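PDB 2PO1: probable exosome complex exonuclease 2 from Pyrococcus abyssi, which is probably a non-catalytic subunit of the archaeal RNA-degrading exosome and probably helps to shape the active site of its partner Rrp41. Local coordinates for residues 25-30 with 207-212; 32-37 with 254-259; 201-206 with 247-252. All coordinates share one frame; numbering follows the deposited sequence.

Interaction 1: residues 25-30 with 207-212; sequences GKRIDD and ILVVDP
Arg27 and Val209 approach each other from opposite directions, and the CA atoms of Arg27 and Val209 are 8.7 Å apart. The long arginine chain spans the gap. It runs out and then bends at chi3 (81°), which turns the flat guanidinium over the end of strand 207-210. Val209 supports one face of that group. Its CG2 lies 3.5 Å from Arg27 NE, set toward the rim, and also touches the CD methylene. Val209 CG1, the other branch, sits 3.4 Å from Arg27 NH1, over a face. The edge of the guanidinium is turned to the backbone where the strand gives way to loop. There the two terminal nitrogens grip one atom end-on. Arg27 NH1 donates to Val210 O at 2.7 Å, from a position tilted 34° from the carbonyl plane. Arg27 NH2 donates to Val210 O at 3.0 Å and lies in that plane. A third, weak bond runs from Arg27 NH1 to Asp211 O at 3.2 Å. The CA of Pro212 borders the same edge.

The turn from Arg27 to Asp30 is type I, closed by a bond from Asp30 N to Arg27 O. It follows a Schellman motif, with Gly25 as the C-prime residue, that ends helix 13-23. Through its bonds to Val210 and Asp211 the arginine ties the loop after this N-terminal helix to an outermost strand of the four-stranded sheet. Glu216 of helix 214-219 forms a salt bridge with NH1, and Gly32 O accepts from NH2. The carboxylate of Asp211 turns to other partners, with salt bridges to Arg37 and Arg31. A buried positive charge is thus shared between backbone carbonyls and one acid. The contacts at its edge and face would probably hold the guanidinium in a fixed rotation.

Interaction 2: residues 32-37 with 254-259; sequences GFEDYR and VETAFK
Glu34 sets CG beside its backbone N (chi1 -69°) and then runs straight out toward helix 247-275. Lys259 starts with CG anti to its backbone N (chi1 -177°), but its chain bends at chi3, and this bend swings NZ back to the glutamate. The two side chains cross at about a right angle. Their ends meet in a salt bridge, with Lys259 NZ 2.7 Å from Glu34 OE1. The ammonium comes in on the syn side of the carboxylate, 33° out of its plane. The CE methylene of the lysine follows at 3.6 Å from Glu34 OE1.

Thr256, one helical turn earlier, supplies the apolar half. Its methyl CG2 touches the glutamate stem, 3.7 Å from Glu34 CD and 3.8 Å from Glu34 CG. Its hydroxyl faces its own helix, where OG1 is bonded to the carbonyl of Tyr252. The second carboxylate oxygen of Glu34 is taken as well, by the hydroxyl of Tyr252.

Glu34 sits inside a type I turn from Gly32 to Asp35. Asp35 OD2 accepts from Gly32 N at 2.9 Å, met from above the carboxylate plane. The backbone of the turn also reaches the helix, as Glu34 O accepts from Lys260 NZ. The contact joins the loop before strand 39-43 to the long C-terminal helix of this RNase PH-type chain. Lys259 is exposed, whereas Thr256 is buried. Both carboxylate oxygens of Glu34 thus have a helix partner, one charged and one neutral, which would probably favour the ionised acid and limit its rotation.

Interaction 3: residues 201-206 with 247-252; sequences FAKIGN and LEEVMY
Lys203 and Glu249 make the tight part of this contact. The lysine is extended, with CG anti to its backbone N (chi1 172°), and rises from strand 197-204 toward helix 247-275. The glutamate comes across it at about a right angle. Lys203 NZ and Glu249 OE1 form a salt bridge modelled at only 2.4 Å, a very short separation whose exact value is doubtful. Lys203 NZ is also 2.9 Å from Glu249 OE2. The CE methylene of Lys203 lies 3.3 Å from Glu249 OE2. Both groups have further partners, since NZ donates to Ala244 O and Glu249 OE1 accepts from Lys246 N.

The looser polar side lies at Asn206, an exposed residue. There Glu249 OE2 reaches the turn through solvent. Water 1 donates to Asn206 O and to Glu249 OE2, at 2.7 Å from the latter. Water 2 joins Asn206 OD1 to the same Glu249 OE2, 2.8 Å away. Of the two carboxylate oxygens, OE2 accepts from both waters, while OE1 makes the salt bridge.

Phe201 and Tyr252 add a looser apolar touch beside the close ion pair. Phe201 is buried and Tyr252 partly exposed. Phe201 CE2 approaches Tyr252 CE1 at 4.1 Å. The ring planes stand at 68° with centroids 6.0 Å apart, an oblique pair.

Phe201 also packs on Ala253, so its ring lies between the sheet and helix 247-275. A helix laid on one face of an antiparallel sheet fits the second half of the RNase PH fold, the family to which this subunit belongs.

All the touching residues of interaction 1 are buried; interactions 2 and 3 are partly buried and mix buried with exposed residues. Interactions 2 and 3 share helix 247-275 and meet where the Thr256 methyl of one packs on the Phe201 ring of the other. Interactions 1 and 3 use neighbouring strands of one sheet, paired through Val209 O and Ala202 N. Interactions 1 and 2 take successive pieces of the loop after helix 13-23, and Phe33 O meets Val210 N between them. In interaction 1 a buried arginine binds backbone carbonyls. The other two each join a lysine to a partly exposed glutamate, and interaction 3 adds bridging water.

Interaction 1: residues 25-30 with 207-212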
loop_
_atom_site.group_PDB
_atom_site.type_symbol
_atom_site.label_atom_id
_atom_site.label_comp_id
_atom_site.label_asym_id
_atom_site.label_seq_id
_atom_site.Cartn_x
_atom_site.Cartn_y
_atom_site.Cartn_z
ATOM N N GLY C 25 -4.212 13.142 46.727
ATOM C CA GLY C 25 -3.038 12.305 46.784
ATOM C C GLY C 25 -3.415 10.914 46.396
ATOM O O GLY C 25 -2.676 9.969 46.698
ATOM N N LYS C 26 -4.550 10.785 45.690
ATOM C CA LYS C 26 -5.105 9.476 45.427
ATOM C C LYS C 26 -5.275 9.214 43.964
ATOM O O LYS C 26 -5.418 10.142 43.178
ATOM C CB LYS C 26 -6.434 9.301 46.145
ATOM C CG LYS C 26 -6.287 9.289 47.639
ATOM C CD LYS C 26 -7.648 9.220 48.308
ATOM C CE LYS C 26 -7.544 8.283 49.509
ATOM N NZ LYS C 26 -8.859 8.363 50.261
ATOM N N ARG C 27 -5.231 7.941 43.613
ATOM C CA ARG C 27 -5.461 7.504 42.238
ATOM C C ARG C 27 -6.664 6.590 42.256
ATOM O O ARG C 27 -7.047 6.109 43.315
ATOM C CB ARG C 27 -4.219 6.808 41.660
ATOM C CG ARG C 27 -3.046 7.740 41.542
ATOM C CD ARG C 27 -1.794 6.954 41.205
ATOM N NE ARG C 27 -1.712 6.647 39.800
ATOM C CZ ARG C 27 -0.662 6.048 39.228
ATOM N NH1 ARG C 27 -0.659 5.846 37.931
ATOM N NH2 ARG C 27 0.375 5.674 39.962
ATOM N N ILE C 28 -7.292 6.388 41.106
ATOM C CA ILE C 28 -8.553 5.684 41.113
ATOM C C ILE C 28 -8.437 4.278 41.667
ATOM O O ILE C 28 -9.410 3.763 42.146
ATOM C CB ILE C 28 -9.257 5.632 39.734
ATOM C CG1 ILE C 28 -8.270 5.405 38.623
ATOM C CG2 ILE C 28 -10.098 6.882 39.525
ATOM C CD1 ILE C 28 -8.905 4.835 37.309
ATOM N N ASP C 29 -7.266 3.657 41.567
ATOM C CA ASP C 29 -7.087 2.283 42.014
ATOM C C ASP C 29 -6.289 2.212 43.296
ATOM O O ASP C 29 -5.763 1.165 43.640
ATOM C CB ASP C 29 -6.363 1.470 40.943
ATOM C CG ASP C 29 -5.002 2.048 40.611
ATOM O OD1 ASP C 29 -4.260 1.425 39.826
ATOM O OD2 ASP C 29 -4.665 3.133 41.154
ATOM N N ASP C 30 -6.160 3.343 43.976
ATOM C CA ASP C 30 -5.539 3.382 45.277
ATOM C C ASP C 30 -4.025 3.227 45.249
ATOM O O ASP C 30 -3.385 3.096 46.294
ATOM C CB ASP C 30 -6.166 2.333 46.211
ATOM C CG ASP C 30 -7.637 2.614 46.499
ATOM O OD1 ASP C 30 -8.483 1.714 46.271
ATOM O OD2 ASP C 30 -7.950 3.748 46.915
ATOM N N ILE C 207 0.576 17.215 38.442
ATOM C CA ILE C 207 0.991 16.017 39.123
ATOM C C ILE C 207 1.426 14.965 38.105
ATOM O O ILE C 207 0.696 14.676 37.139
ATOM C CB ILE C 207 -0.186 15.469 39.951
ATOM C CG1 ILE C 207 -0.390 16.303 41.204
ATOM C CG2 ILE C 207 0.100 14.071 40.368
ATOM C CD1 ILE C 207 -1.787 16.195 41.755
ATOM N N LEU C 208 2.608 14.379 38.324
ATOM C CA LEU C 208 3.031 13.209 37.561
ATOM C C LEU C 208 2.793 11.949 38.331
ATOM O O LEU C 208 3.078 11.854 39.516
ATOM C CB LEU C 208 4.504 13.239 37.155
ATOM C CG LEU C 208 5.206 14.455 36.546
ATOM C CD1 LEU C 208 6.325 14.034 35.685
ATOM C CD2 LEU C 208 4.317 15.414 35.782
ATOM N N VAL C 209 2.346 10.943 37.610
ATOM C CA VAL C 209 1.903 9.708 38.212
ATOM C C VAL C 209 2.537 8.635 37.313
ATOM O O VAL C 209 2.396 8.667 36.063
ATOM C CB VAL C 209 0.383 9.808 38.160
ATOM C CG1 VAL C 209 -0.314 9.054 36.968
ATOM C CG2 VAL C 209 -0.305 9.852 39.480
ATOM N N VAL C 210 3.272 7.717 37.911
ATOM C CA VAL C 210 3.949 6.717 37.118
ATOM C C VAL C 210 2.969 5.601 36.747
ATOM O O VAL C 210 1.973 5.339 37.457
ATOM C CB VAL C 210 5.167 6.137 37.847
ATOM C CG1 VAL C 210 4.709 5.255 38.924
ATOM C CG2 VAL C 210 5.990 5.279 36.878
ATOM N N ASP C 211 3.255 4.968 35.612
ATOM C CA ASP C 211 2.468 3.849 35.105
ATOM C C ASP C 211 0.984 4.190 35.051
ATOM O O ASP C 211 0.200 3.586 35.774
ATOM C CB ASP C 211 2.689 2.615 35.954
ATOM C CG ASP C 211 1.944 1.407 35.445
ATOM O OD1 ASP C 211 1.545 0.600 36.306
ATOM O OD2 ASP C 211 1.769 1.255 34.211
ATOM N N PRO C 212 0.595 5.092 34.117
ATOM C CA PRO C 212 -0.768 5.593 34.008
ATOM C C PRO C 212 -1.596 4.467 33.427
ATOM O O PRO C 212 -1.131 3.808 32.525
ATOM C CB PRO C 212 -0.638 6.754 32.977
ATOM C CG PRO C 212 0.527 6.425 32.152
ATOM C CD PRO C 212 1.476 5.654 33.069
#

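Interaction 2: residues 32-37 with 254-259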
loop_
_atom_site.group_PDB
_atom_site.type_symbol
_atom_site.label_atom_id
_atom_site.label_comp_id
_atom_site.label_asym_id
_atom_site.label_seq_id
_atom_site.Cartn_x
_atom_site.Cartn_y
_atom_site.Cartn_z
ATOM N N GLY C 32 -0.167 4.623 44.779
ATOM C CA GLY C 32 0.564 5.856 45.075
ATOM C C GLY C 32 0.941 6.480 43.744
ATOM O O GLY C 32 0.806 5.832 42.702
ATOM N N PHE C 33 1.420 7.726 43.765
ATOM C CA PHE C 33 1.819 8.411 42.515
ATOM C C PHE C 33 2.982 7.709 41.852
ATOM O O PHE C 33 3.177 7.800 40.611
ATOM C CB PHE C 33 2.183 9.883 42.793
ATOM C CG PHE C 33 0.988 10.757 43.201
ATOM C CD1 PHE C 33 1.197 12.061 43.616
ATOM C CD2 PHE C 33 -0.328 10.262 43.143
ATOM C CE1 PHE C 33 0.125 12.862 43.964
ATOM C CE2 PHE C 33 -1.393 11.052 43.515
ATOM C CZ PHE C 33 -1.171 12.360 43.907
ATOM N N GLU C 34 3.755 6.996 42.665
ATOM C CA GLU C 34 4.975 6.336 42.151
ATOM C C GLU C 34 4.853 4.820 42.044
ATOM O O GLU C 34 5.835 4.129 41.771
ATOM C CB GLU C 34 6.253 6.780 42.909
ATOM C CG GLU C 34 6.650 8.253 42.634
ATOM C CD GLU C 34 7.840 8.702 43.445
ATOM O OE1 GLU C 34 8.436 7.837 44.145
ATOM O OE2 GLU C 34 8.169 9.926 43.374
ATOM N N ASP C 35 3.640 4.302 42.187
ATOM C CA ASP C 35 3.471 2.867 42.123
ATOM C C ASP C 35 3.073 2.379 40.743
ATOM O O ASP C 35 2.228 2.980 40.090
ATOM C CB ASP C 35 2.419 2.450 43.116
ATOM C CG ASP C 35 2.837 2.737 44.513
ATOM O OD1 ASP C 35 4.046 2.897 44.740
ATOM O OD2 ASP C 35 1.977 2.830 45.364
ATOM N N TYR C 36 3.685 1.270 40.339
ATOM C CA TYR C 36 3.201 0.485 39.204
ATOM C C TYR C 36 2.050 -0.335 39.660
ATOM O O TYR C 36 1.992 -0.693 40.828
ATOM C CB TYR C 36 4.313 -0.451 38.715
ATOM C CG TYR C 36 5.113 0.249 37.686
ATOM C CD1 TYR C 36 5.996 1.247 38.045
ATOM C CD2 TYR C 36 4.942 -0.040 36.337
ATOM C CE1 TYR C 36 6.716 1.933 37.094
ATOM C CE2 TYR C 36 5.661 0.626 35.399
ATOM C CZ TYR C 36 6.524 1.614 35.770
ATOM O OH TYR C 36 7.224 2.331 34.828
ATOM N N ARG C 37 1.189 -0.695 38.707
ATOM C CA ARG C 37 0.122 -1.651 38.945
ATOM C C ARG C 37 0.843 -2.952 39.113
ATOM O O ARG C 37 2.023 -3.007 38.797
ATOM C CB ARG C 37 -0.777 -1.722 37.713
ATOM C CG ARG C 37 -1.634 -0.525 37.516
ATOM C CD ARG C 37 -2.212 -0.508 36.095
ATOM N NE ARG C 37 -1.178 -0.227 35.127
ATOM C CZ ARG C 37 -1.401 -0.166 33.809
ATOM N NH1 ARG C 37 -2.610 -0.447 33.329
ATOM N NH2 ARG C 37 -0.410 0.155 32.967
ATOM N N VAL C 254 13.293 11.745 35.801
ATOM C CA VAL C 254 14.521 11.003 35.489
ATOM C C VAL C 254 14.904 10.233 36.732
ATOM O O VAL C 254 15.128 9.007 36.726
ATOM C CB VAL C 254 15.683 11.953 35.119
ATOM C CG1 VAL C 254 16.942 11.162 35.068
ATOM C CG2 VAL C 254 15.440 12.593 33.740
ATOM N N GLU C 255 14.913 10.961 37.826
ATOM C CA GLU C 255 15.330 10.380 39.058
ATOM C C GLU C 255 14.427 9.226 39.513
ATOM O O GLU C 255 14.893 8.153 39.877
ATOM C CB GLU C 255 15.460 11.506 40.070
ATOM C CG GLU C 255 15.573 11.053 41.400
ATOM C CD GLU C 255 16.356 12.033 42.216
ATOM O OE1 GLU C 255 16.708 13.109 41.671
ATOM O OE2 GLU C 255 16.620 11.704 43.396
ATOM N N THR C 256 13.126 9.445 39.465
ATOM C CA THR C 256 12.149 8.450 39.832
ATOM C C THR C 256 12.157 7.257 38.904
ATOM O O THR C 256 11.962 6.167 39.364
ATOM C CB THR C 256 10.761 9.081 39.780
ATOM O OG1 THR C 256 10.814 10.243 40.570
ATOM C CG2 THR C 256 9.709 8.142 40.320
ATOM N N ALA C 257 12.338 7.484 37.593
ATOM C CA ALA C 257 12.590 6.454 36.585
ATOM C C ALA C 257 13.660 5.438 36.998
ATOM O O ALA C 257 13.421 4.219 36.945
ATOM C CB ALA C 257 13.018 7.118 35.292
ATOM N N PHE C 258 14.827 5.951 37.405
ATOM C CA PHE C 258 15.977 5.123 37.768
ATOM C C PHE C 258 15.616 4.226 38.906
ATOM O O PHE C 258 16.093 3.103 38.999
ATOM C CB PHE C 258 17.133 5.979 38.266
ATOM C CG PHE C 258 18.043 6.422 37.181
ATOM C CD1 PHE C 258 17.963 7.700 36.663
ATOM C CD2 PHE C 258 18.942 5.538 36.621
ATOM C CE1 PHE C 258 18.793 8.097 35.615
ATOM C CE2 PHE C 258 19.768 5.937 35.615
ATOM C CZ PHE C 258 19.698 7.222 35.114
ATOM N N LYS C 259 14.777 4.753 39.790
ATOM C CA LYS C 259 14.361 4.041 40.974
ATOM C C LYS C 259 13.354 2.980 40.591
ATOM O O LYS C 259 13.440 1.843 40.986
ATOM C CB LYS C 259 13.723 5.013 41.948
ATOM C CG LYS C 259 13.327 4.371 43.253
ATOM C CD LYS C 259 12.758 5.435 44.185
ATOM C CE LYS C 259 11.553 6.148 43.555
ATOM N NZ LYS C 259 11.051 7.229 44.461
#

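Interaction 3: residues 201-206 with 247-252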
loop_
_atom_site.group_PDB
_atom_site.type_symbol
_atom_site.label_atom_id
_atom_site.label_comp_id
_atom_site.label_asym_id
_atom_site.label_seq_id
_atom_site.Cartn_x
_atom_site.Cartn_y
_atom_site.Cartn_z
ATOM N N PHE C 201 5.612 8.401 32.908
ATOM C CA PHE C 201 4.760 9.203 33.797
ATOM C C PHE C 201 3.698 9.905 32.979
ATOM O O PHE C 201 3.984 10.371 31.874
ATOM C CB PHE C 201 5.594 10.277 34.539
ATOM C CG PHE C 201 6.756 9.704 35.302
ATOM C CD1 PHE C 201 7.905 9.258 34.628
ATOM C CD2 PHE C 201 6.692 9.573 36.680
ATOM C CE1 PHE C 201 8.964 8.677 35.335
ATOM C CE2 PHE C 201 7.760 8.999 37.389
ATOM C CZ PHE C 201 8.881 8.544 36.713
ATOM N N ALA C 202 2.487 10.010 33.529
ATOM C CA ALA C 202 1.443 10.873 32.968
ATOM C C ALA C 202 1.468 12.142 33.780
ATOM O O ALA C 202 1.531 12.087 34.984
ATOM C CB ALA C 202 0.102 10.208 33.096
ATOM N N LYS C 203 1.477 13.289 33.120
ATOM C CA LYS C 203 1.235 14.514 33.828
ATOM C C LYS C 203 -0.261 14.774 33.756
ATOM O O LYS C 203 -0.847 14.869 32.655
ATOM C CB LYS C 203 2.016 15.656 33.208
ATOM C CG LYS C 203 1.688 17.014 33.770
ATOM C CD LYS C 203 2.820 17.977 33.478
ATOM C CE LYS C 203 2.507 19.342 34.069
ATOM N NZ LYS C 203 3.676 20.229 33.812
ATOM N N ILE C 204 -0.880 14.847 34.929
ATOM C CA ILE C 204 -2.308 15.183 35.076
ATOM C C ILE C 204 -2.410 16.410 35.967
ATOM O O ILE C 204 -2.112 16.347 37.159
ATOM C CB ILE C 204 -3.083 14.006 35.673
ATOM C CG1 ILE C 204 -2.771 12.732 34.876
ATOM C CG2 ILE C 204 -4.577 14.329 35.758
ATOM C CD1 ILE C 204 -3.424 11.437 35.416
ATOM N N GLY C 205 -2.799 17.534 35.374
ATOM C CA GLY C 205 -2.664 18.816 36.040
ATOM C C GLY C 205 -1.203 19.043 36.401
ATOM O O GLY C 205 -0.322 18.976 35.541
ATOM N N ASN C 206 -0.930 19.291 37.674
ATOM C CA ASN C 206 0.432 19.576 38.097
ATOM C C ASN C 206 1.090 18.383 38.753
ATOM O O ASN C 206 2.049 18.516 39.496
ATOM C CB ASN C 206 0.467 20.809 38.989
ATOM C CG ASN C 206 0.372 22.087 38.181
ATOM O OD1 ASN C 206 0.627 22.093 36.966
ATOM N ND2 ASN C 206 -0.009 23.174 38.840
ATOM N N LEU C 247 10.969 21.812 33.728
ATOM C CA LEU C 247 12.308 21.227 33.827
ATOM C C LEU C 247 12.453 20.403 35.144
ATOM O O LEU C 247 13.064 19.327 35.166
ATOM C CB LEU C 247 13.365 22.351 33.799
ATOM C CG LEU C 247 14.882 22.077 33.717
ATOM C CD1 LEU C 247 15.552 22.275 35.008
ATOM C CD2 LEU C 247 15.212 20.709 33.132
ATOM N N GLU C 248 11.877 20.912 36.223
ATOM C CA GLU C 248 11.929 20.228 37.507
ATOM C C GLU C 248 11.068 18.990 37.493
ATOM O O GLU C 248 11.320 18.096 38.258
ATOM C CB GLU C 248 11.494 21.149 38.626
ATOM C CG GLU C 248 10.603 22.244 38.114
ATOM C CD GLU C 248 11.402 23.405 37.524
ATOM O OE1 GLU C 248 12.437 23.834 38.147
ATOM O OE2 GLU C 248 10.980 23.884 36.442
ATOM N N GLU C 249 10.059 18.927 36.629
ATOM C CA GLU C 249 9.258 17.684 36.481
ATOM C C GLU C 249 10.022 16.618 35.763
ATOM O O GLU C 249 9.987 15.457 36.142
ATOM C CB GLU C 249 7.924 17.952 35.774
ATOM C CG GLU C 249 6.933 18.804 36.649
ATOM C CD GLU C 249 5.739 19.334 35.861
ATOM O OE1 GLU C 249 5.814 19.397 34.613
ATOM O OE2 GLU C 249 4.714 19.704 36.483
ATOM N N VAL C 250 10.712 17.006 34.704
ATOM C CA VAL C 250 11.658 16.109 34.025
ATOM C C VAL C 250 12.731 15.528 34.943
ATOM O O VAL C 250 12.928 14.314 35.007
ATOM C CB VAL C 250 12.310 16.846 32.859
ATOM C CG1 VAL C 250 13.463 16.020 32.225
ATOM C CG2 VAL C 250 11.227 17.194 31.874
ATOM N N MET C 251 13.432 16.413 35.639
ATOM C CA MET C 251 14.417 16.006 36.617
ATOM C C MET C 251 13.834 14.978 37.607
ATOM O O MET C 251 14.408 13.934 37.841
ATOM C CB MET C 251 14.903 17.236 37.371
ATOM C CG MET C 251 15.603 18.275 36.499
ATOM S SD MET C 251 16.060 19.858 37.330
ATOM C CE MET C 251 16.893 19.329 38.838
ATOM N N TYR C 252 12.675 15.290 38.169
ATOM C CA TYR C 252 11.924 14.353 38.995
ATOM C C TYR C 252 11.666 13.039 38.270
ATOM O O TYR C 252 11.839 11.964 38.841
ATOM C CB TYR C 252 10.558 14.983 39.400
ATOM C CG TYR C 252 9.605 13.953 39.959
ATOM C CD1 TYR C 252 8.661 13.344 39.130
ATOM C CD2 TYR C 252 9.700 13.530 41.296
ATOM C CE1 TYR C 252 7.840 12.401 39.591
ATOM C CE2 TYR C 252 8.843 12.587 41.788
ATOM C CZ TYR C 252 7.926 12.007 40.912
ATOM O OH TYR C 252 7.051 11.042 41.315
HETATM O O HOH W 1 4.545 19.033 39.100
HETATM O O HOH W 2 3.387 22.144 36.248
#